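DUF192 domain-containing protein (Novosphingobium aromaticivorans, PDB 3M7A) is of unknown function, a DUF192-family (COG1430) protein probably made with a signal sequence and exported from the cytoplasm. Local coordinates at residues A[51-56]-A[77-82]; A[82-87]-A[119-124]. All blocks are in the same frame, centred on the assembly; numbering follows the deposited sequence. Where two conformers were deposited one is given.

Contact 1 of 2, residues A[51-56]-A[77-82]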
loop_
_atom_site.group_PDB
_atom_site.type_symbol
_atom_site.label_atom_id
_atom_site.label_comp_id
_atom_site.label_asym_id
_atom_site.label_seq_id
_atom_site.Cartn_x
_atom_site.Cartn_y
_atom_site.Cartn_z
ATOM N N LEU A 51 8.341 4.610 -2.194
ATOM C CA LEU A 51 9.292 3.518 -2.402
ATOM C C LEU A 51 10.345 3.867 -3.465
ATOM O O LEU A 51 10.922 2.980 -4.080
ATOM C CB LEU A 51 8.548 2.212 -2.740
ATOM C CG LEU A 51 7.858 1.523 -1.567
ATOM C CD1 LEU A 51 6.885 0.434 -2.073
ATOM C CD2 LEU A 51 8.895 0.924 -0.634
HETATM N N MSE A 52 10.591 5.155 -3.669
HETATM C CA MSE A 52 11.670 5.556 -4.560
HETATM C C MSE A 52 12.962 4.836 -4.189
HETATM O O MSE A 52 13.272 4.609 -3.002
HETATM C CB MSE A 52 11.910 7.062 -4.473
HETATM C CG MSE A 52 10.871 7.920 -5.136
HETATM SE SE MSE A 52 11.420 9.768 -5.074
HETATM C CE MSE A 52 9.911 10.482 -6.025
ATOM N N PHE A 53 13.698 4.478 -5.250
ATOM C CA PHE A 53 15.046 3.901 -5.174
ATOM C C PHE A 53 15.129 2.455 -4.720
ATOM O O PHE A 53 16.198 1.850 -4.844
ATOM C CB PHE A 53 16.016 4.749 -4.329
ATOM C CG PHE A 53 15.986 6.200 -4.670
ATOM C CD1 PHE A 53 16.381 6.624 -5.917
ATOM C CD2 PHE A 53 15.512 7.134 -3.766
ATOM C CE1 PHE A 53 16.331 7.975 -6.260
ATOM C CE2 PHE A 53 15.454 8.485 -4.091
ATOM C CZ PHE A 53 15.852 8.897 -5.346
ATOM N N ARG A 54 14.032 1.885 -4.217
ATOM C CA ARG A 54 14.044 0.506 -3.741
ATOM C C ARG A 54 14.180 -0.451 -4.894
ATOM O O ARG A 54 13.477 -0.315 -5.883
ATOM C CB ARG A 54 12.746 0.160 -3.040
ATOM C CG ARG A 54 12.517 0.922 -1.809
ATOM C CD ARG A 54 13.535 0.630 -0.725
ATOM N NE ARG A 54 13.227 1.465 0.425
ATOM C CZ ARG A 54 12.307 1.166 1.335
ATOM N NH1 ARG A 54 11.651 0.021 1.273
ATOM N NH2 ARG A 54 12.071 2.013 2.314
ATOM N N THR A 55 15.063 -1.443 -4.791
ATOM C CA THR A 55 15.229 -2.417 -5.880
ATOM C C THR A 55 14.547 -3.754 -5.608
ATOM O O THR A 55 14.520 -4.609 -6.477
ATOM C CB THR A 55 16.698 -2.641 -6.211
ATOM O OG1 THR A 55 17.368 -3.047 -5.022
ATOM C CG2 THR A 55 17.305 -1.315 -6.747
ATOM N N GLU A 56 13.966 -3.903 -4.422
ATOM C CA GLU A 56 13.245 -5.125 -4.091
ATOM C C GLU A 56 12.182 -4.886 -3.032
ATOM O O GLU A 56 12.223 -3.931 -2.284
ATOM C CB GLU A 56 14.205 -6.226 -3.637
ATOM C CG GLU A 56 14.836 -5.968 -2.278
ATOM C CD GLU A 56 15.713 -7.117 -1.801
ATOM O OE1 GLU A 56 15.281 -8.292 -1.893
ATOM O OE2 GLU A 56 16.832 -6.836 -1.324
HETATM N N MSE A 77 5.617 7.567 -10.475
HETATM C CA MSE A 77 6.656 6.572 -10.369
HETATM C C MSE A 77 8.052 7.135 -10.648
HETATM O O MSE A 77 8.991 6.386 -10.870
HETATM C CB MSE A 77 6.334 5.383 -11.276
HETATM C CG MSE A 77 5.067 4.638 -10.873
HETATM SE SE MSE A 77 5.230 3.645 -9.211
HETATM C CE MSE A 77 6.131 2.115 -9.972
ATOM N N ARG A 78 8.214 8.456 -10.550
ATOM C CA ARG A 78 9.550 9.034 -10.630
ATOM C C ARG A 78 10.464 8.328 -9.605
ATOM O O ARG A 78 10.070 8.124 -8.448
ATOM C CB ARG A 78 9.520 10.550 -10.403
ATOM C CG ARG A 78 10.932 11.184 -10.425
ATOM C CD ARG A 78 11.015 12.692 -10.473
ATOM N NE ARG A 78 10.791 13.217 -11.820
ATOM C CZ ARG A 78 10.900 14.504 -12.147
ATOM N NH1 ARG A 78 11.219 15.412 -11.230
ATOM N NH2 ARG A 78 10.680 14.886 -13.397
ATOM N N ASN A 79 11.675 7.952 -10.049
ATOM C CA ASN A 79 12.669 7.271 -9.215
ATOM C C ASN A 79 12.258 5.927 -8.633
ATOM O O ASN A 79 12.977 5.400 -7.809
ATOM C CB ASN A 79 13.166 8.176 -8.065
ATOM C CG ASN A 79 13.892 9.404 -8.557
ATOM O OD1 ASN A 79 14.642 9.337 -9.546
ATOM N ND2 ASN A 79 13.719 10.513 -7.858
ATOM N N THR A 80 11.145 5.375 -9.091
ATOM C CA THR A 80 10.673 4.085 -8.617
ATOM C C THR A 80 11.059 3.038 -9.640
ATOM O O THR A 80 10.666 3.099 -10.810
ATOM C CB THR A 80 9.174 4.119 -8.287
ATOM O OG1 THR A 80 8.942 5.201 -7.367
ATOM C CG2 THR A 80 8.689 2.801 -7.697
ATOM N N VAL A 81 11.834 2.081 -9.147
ATOM C CA VAL A 81 12.526 1.077 -9.952
ATOM C C VAL A 81 11.713 -0.202 -10.175
ATOM O O VAL A 81 11.905 -0.915 -11.175
ATOM C CB VAL A 81 13.853 0.693 -9.225
ATOM C CG1 VAL A 81 14.640 -0.366 -9.976
ATOM C CG2 VAL A 81 14.680 1.955 -8.948
ATOM N N ILE A 82 10.838 -0.502 -9.219
ATOM C CA ILE A 82 10.051 -1.716 -9.256
ATOM C C ILE A 82 8.599 -1.380 -9.567
ATOM O O ILE A 82 8.099 -0.324 -9.158
ATOM C CB ILE A 82 10.163 -2.514 -7.935
ATOM C CG1 ILE A 82 9.649 -1.723 -6.727
ATOM C CG2 ILE A 82 11.608 -2.958 -7.706
ATOM C CD1 ILE A 82 9.527 -2.547 -5.439
HETATM O O HOH W 1 11.596 1.554 -6.405
#

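Contact 2 of 2, residues A[82-87]-A[119-124]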
loop_
_atom_site.group_PDB
_atom_site.type_symbol
_atom_site.label_atom_id
_atom_site.label_comp_id
_atom_site.label_asym_id
_atom_site.label_seq_id
_atom_site.Cartn_x
_atom_site.Cartn_y
_atom_site.Cartn_z
ATOM N N ILE A 82 10.838 -0.502 -9.219
ATOM C CA ILE A 82 10.051 -1.716 -9.256
ATOM C C ILE A 82 8.599 -1.380 -9.567
ATOM O O ILE A 82 8.099 -0.324 -9.158
ATOM C CB ILE A 82 10.163 -2.514 -7.935
ATOM C CG1 ILE A 82 9.649 -1.723 -6.727
ATOM C CG2 ILE A 82 11.608 -2.958 -7.706
ATOM C CD1 ILE A 82 9.527 -2.547 -5.439
ATOM N N PRO A 83 7.910 -2.244 -10.336
ATOM C CA PRO A 83 6.509 -1.988 -10.628
ATOM C C PRO A 83 5.668 -2.186 -9.360
ATOM O O PRO A 83 6.014 -3.016 -8.504
ATOM C CB PRO A 83 6.170 -3.008 -11.723
ATOM C CG PRO A 83 7.107 -4.098 -11.519
ATOM C CD PRO A 83 8.385 -3.473 -10.998
ATOM N N LEU A 84 4.596 -1.428 -9.250
ATOM C CA LEU A 84 3.760 -1.446 -8.044
ATOM C C LEU A 84 2.295 -1.428 -8.416
ATOM O O LEU A 84 1.899 -0.872 -9.440
ATOM C CB LEU A 84 4.037 -0.206 -7.189
ATOM C CG LEU A 84 5.427 -0.109 -6.592
ATOM C CD1 LEU A 84 5.641 1.290 -5.947
ATOM C CD2 LEU A 84 5.699 -1.226 -5.599
ATOM N N ASP A 85 1.473 -2.015 -7.542
ATOM C CA ASP A 85 0.048 -1.778 -7.520
ATOM C C ASP A 85 -0.226 -0.782 -6.384
ATOM O O ASP A 85 0.249 -0.944 -5.255
ATOM C CB ASP A 85 -0.737 -3.064 -7.256
ATOM C CG ASP A 85 -0.739 -4.032 -8.423
ATOM O OD1 ASP A 85 -0.195 -3.715 -9.503
ATOM O OD2 ASP A 85 -1.324 -5.133 -8.253
ATOM N N ILE A 86 -0.974 0.266 -6.720
ATOM C CA ILE A 86 -1.265 1.353 -5.790
ATOM C C ILE A 86 -2.756 1.292 -5.440
ATOM O O ILE A 86 -3.616 1.545 -6.273
ATOM C CB ILE A 86 -0.856 2.723 -6.352
ATOM C CG1 ILE A 86 0.605 2.691 -6.860
ATOM C CG2 ILE A 86 -0.999 3.818 -5.288
ATOM C CD1 ILE A 86 1.149 4.054 -7.340
ATOM N N ILE A 87 -3.027 0.930 -4.185
ATOM C CA ILE A 87 -4.374 0.660 -3.718
ATOM C C ILE A 87 -4.836 1.834 -2.871
ATOM O O ILE A 87 -4.279 2.110 -1.812
ATOM C CB ILE A 87 -4.362 -0.647 -2.880
ATOM C CG1 ILE A 87 -3.828 -1.844 -3.690
ATOM C CG2 ILE A 87 -5.744 -0.909 -2.273
ATOM C CD1 ILE A 87 -3.436 -3.062 -2.861
ATOM N N VAL A 119 -3.166 4.781 1.449
ATOM C CA VAL A 119 -2.735 4.131 0.241
ATOM C C VAL A 119 -1.841 2.968 0.632
ATOM O O VAL A 119 -1.000 3.108 1.500
ATOM C CB VAL A 119 -1.954 5.094 -0.681
ATOM C CG1 VAL A 119 -1.555 4.403 -1.983
ATOM C CG2 VAL A 119 -2.805 6.355 -0.983
ATOM N N LEU A 120 -2.044 1.819 -0.016
ATOM C CA LEU A 120 -1.216 0.649 0.200
ATOM C C LEU A 120 -0.541 0.328 -1.129
ATOM O O LEU A 120 -1.215 0.118 -2.153
ATOM C CB LEU A 120 -2.060 -0.527 0.677
ATOM C CG LEU A 120 -1.289 -1.830 0.810
ATOM C CD1 LEU A 120 -0.230 -1.774 1.940
ATOM C CD2 LEU A 120 -2.255 -2.992 1.084
ATOM N N GLU A 121 0.786 0.313 -1.118
ATOM C CA GLU A 121 1.566 -0.122 -2.282
ATOM C C GLU A 121 2.142 -1.520 -2.061
ATOM O O GLU A 121 2.722 -1.789 -1.020
ATOM C CB GLU A 121 2.727 0.849 -2.568
ATOM C CG GLU A 121 2.252 2.211 -3.032
ATOM C CD GLU A 121 3.335 3.219 -3.310
ATOM O OE1 GLU A 121 4.505 2.985 -3.006
ATOM O OE2 GLU A 121 2.971 4.293 -3.830
ATOM N N ILE A 122 1.926 -2.378 -3.047
ATOM C CA ILE A 122 2.426 -3.744 -3.060
ATOM C C ILE A 122 3.012 -4.015 -4.451
ATOM O O ILE A 122 2.899 -3.212 -5.366
ATOM C CB ILE A 122 1.310 -4.753 -2.720
ATOM C CG1 ILE A 122 0.198 -4.783 -3.777
ATOM C CG2 ILE A 122 0.765 -4.458 -1.312
ATOM C CD1 ILE A 122 -0.888 -5.830 -3.477
ATOM N N ASN A 123 3.650 -5.158 -4.613
ATOM C CA ASN A 123 4.285 -5.472 -5.877
ATOM C C ASN A 123 3.319 -5.434 -7.060
ATOM O O ASN A 123 2.155 -5.845 -6.967
ATOM C CB ASN A 123 4.916 -6.866 -5.806
ATOM C CG ASN A 123 6.263 -6.882 -5.167
ATOM O OD1 ASN A 123 7.094 -6.033 -5.450
ATOM N ND2 ASN A 123 6.510 -7.897 -4.343
ATOM N N GLY A 124 3.837 -4.980 -8.182
ATOM C CA GLY A 124 3.058 -4.875 -9.380
ATOM C C GLY A 124 2.422 -6.188 -9.750
ATOM O O GLY A 124 3.095 -7.226 -9.775
HETATM O O HOH W 2 7.469 -5.239 -8.016
#

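Contact 1 of 2, residues A[51-56]-A[77-82]
Phe-53 and Asn-79 meet where two type II beta turns, Leu-51 to Arg-54 and Met-77 to Thr-80, pack against each other at the protein surface. Each residue is the third of its turn and has positive phi. Phe-53 N gives a hydrogen bond of 2.8 Å to Asn-79 O, with 159° at the hydrogen, the donor tilted moderately from the carbonyl plane. The same oxygen receives a CA-H...O contact from Met-52.

A bridging water extends the polar join. It donates to Leu-51 O and Arg-54 O and accepts from Val-81 N at 2.8 Å, tying one turn to the chain just beyond the other.

Side-chain packing centres on Asn-79. Its amide lies alongside the Phe-53 ring, pointing the same way, with the two planes 27° apart; Asn-79 CG is 3.6 Å from Phe-53 CE1. The CB of Phe-53 points away from the other turn, but a chi1 of -48°, with CG beside the backbone N, returns CE1 and CZ to Asn-79. The extended chain of Met-52, a selenomethionine, crosses Asn-79 at a slant, its SE 3.7 Å from Asn-79 ND2. Farther along, Ile-82 CG2 rests on the carbonyl of Thr-55.

The charged ends lead away from the join: in the conformers given, Arg-54 forms a salt bridge with Glu-39, and Arg-78 one with Glu-107. Within its own turn, Thr-80 OG1 makes a weak bond to Arg-78 O, and the terminal methyl CE of Met-52 lies 3.4 Å from that carbonyl oxygen.

Contact 2 of 2, residues A[82-87]-A[119-124]
With chi1 at -51°, Ile-86 carries CG2 anti to its backbone N, and Val-119, with chi1 at -178°, places CG1 likewise; the two methyls meet obliquely at 3.4 Å between Ile-86 CG2 and Val-119 CG1, closer than usual van der Waals contact. Ile-86 also runs side by side with Glu-121, whose extended chain sets its carboxylate between the side chains of Ile-86 and Leu-84, OE2 toward Ile-86 CD1 and OE1 3.6 Å from Leu-84 CD1. Phe-75 of strand 72-75 touches Ile-86, Val-119 and Glu-121.

The side chains of Asp-85, Ile-87, Leu-120 and Ile-122 occupy the other face of the sheet. There Ile-87 CD1 touches Ile-122 CD1 at 3.8 Å, the two side chains crossing at a slant, and reaches Leu-120 CD2 more loosely.

Strands 84-89 and 118-123 are antiparallel neighbours in the main mixed sheet of this DUF192 domain, flanked by strands 95-102 and 61-66 respectively. Asp-85 with Ile-122 and Ile-87 with Leu-120 are hydrogen-bonded pairs, each linked by reciprocal N-H...O bonds. Between them, Ile-86 and Glu-121 form a non-hydrogen-bonded pair, and Glu-121 CA makes a CA-H...O contact of 3.4 Å with Asp-85 O.

Asp-85 lays its carboxylate over the chain at Gly-124, with OD1 3.5 Å from Gly-124 CA. OD1 accepts bonds from the backbone N of Asn-101 and Gly-125, and OD2 from that of Ala-127 in helix 126-130. At the strand end Gly-124 N bonds to Pro-83 O at 2.9 Å, but approaches from above the carbonyl plane. A water lies 2.7 Å from both Pro-83 O and Asn-123 OD1, while Asn-123 ND2 is held by Leu-57 O and Asp-59 OD1.

Contact 1 and contact 2 follow one another along the chain and share Ile-82, where the loop 77-82 runs on toward strand 84-89. Their centres are 11 Å apart: contact 2 is buried within the mixed sheet, its centre about 6 Å from the chain centre, and that of contact 1, at the surface, about 14 Å. They also touch directly, as Leu-51 CD1 packs on Glu-121 OE1 at 3.6 Å and the Met-77 methyl CE lies against Pro-83 and Leu-84. The loops that follow helix 44-49 and strand 72-75 are thereby joined to each other and packed onto the start of strand 84-89 and the neighbouring strand 118-123 within one DUF192 domain.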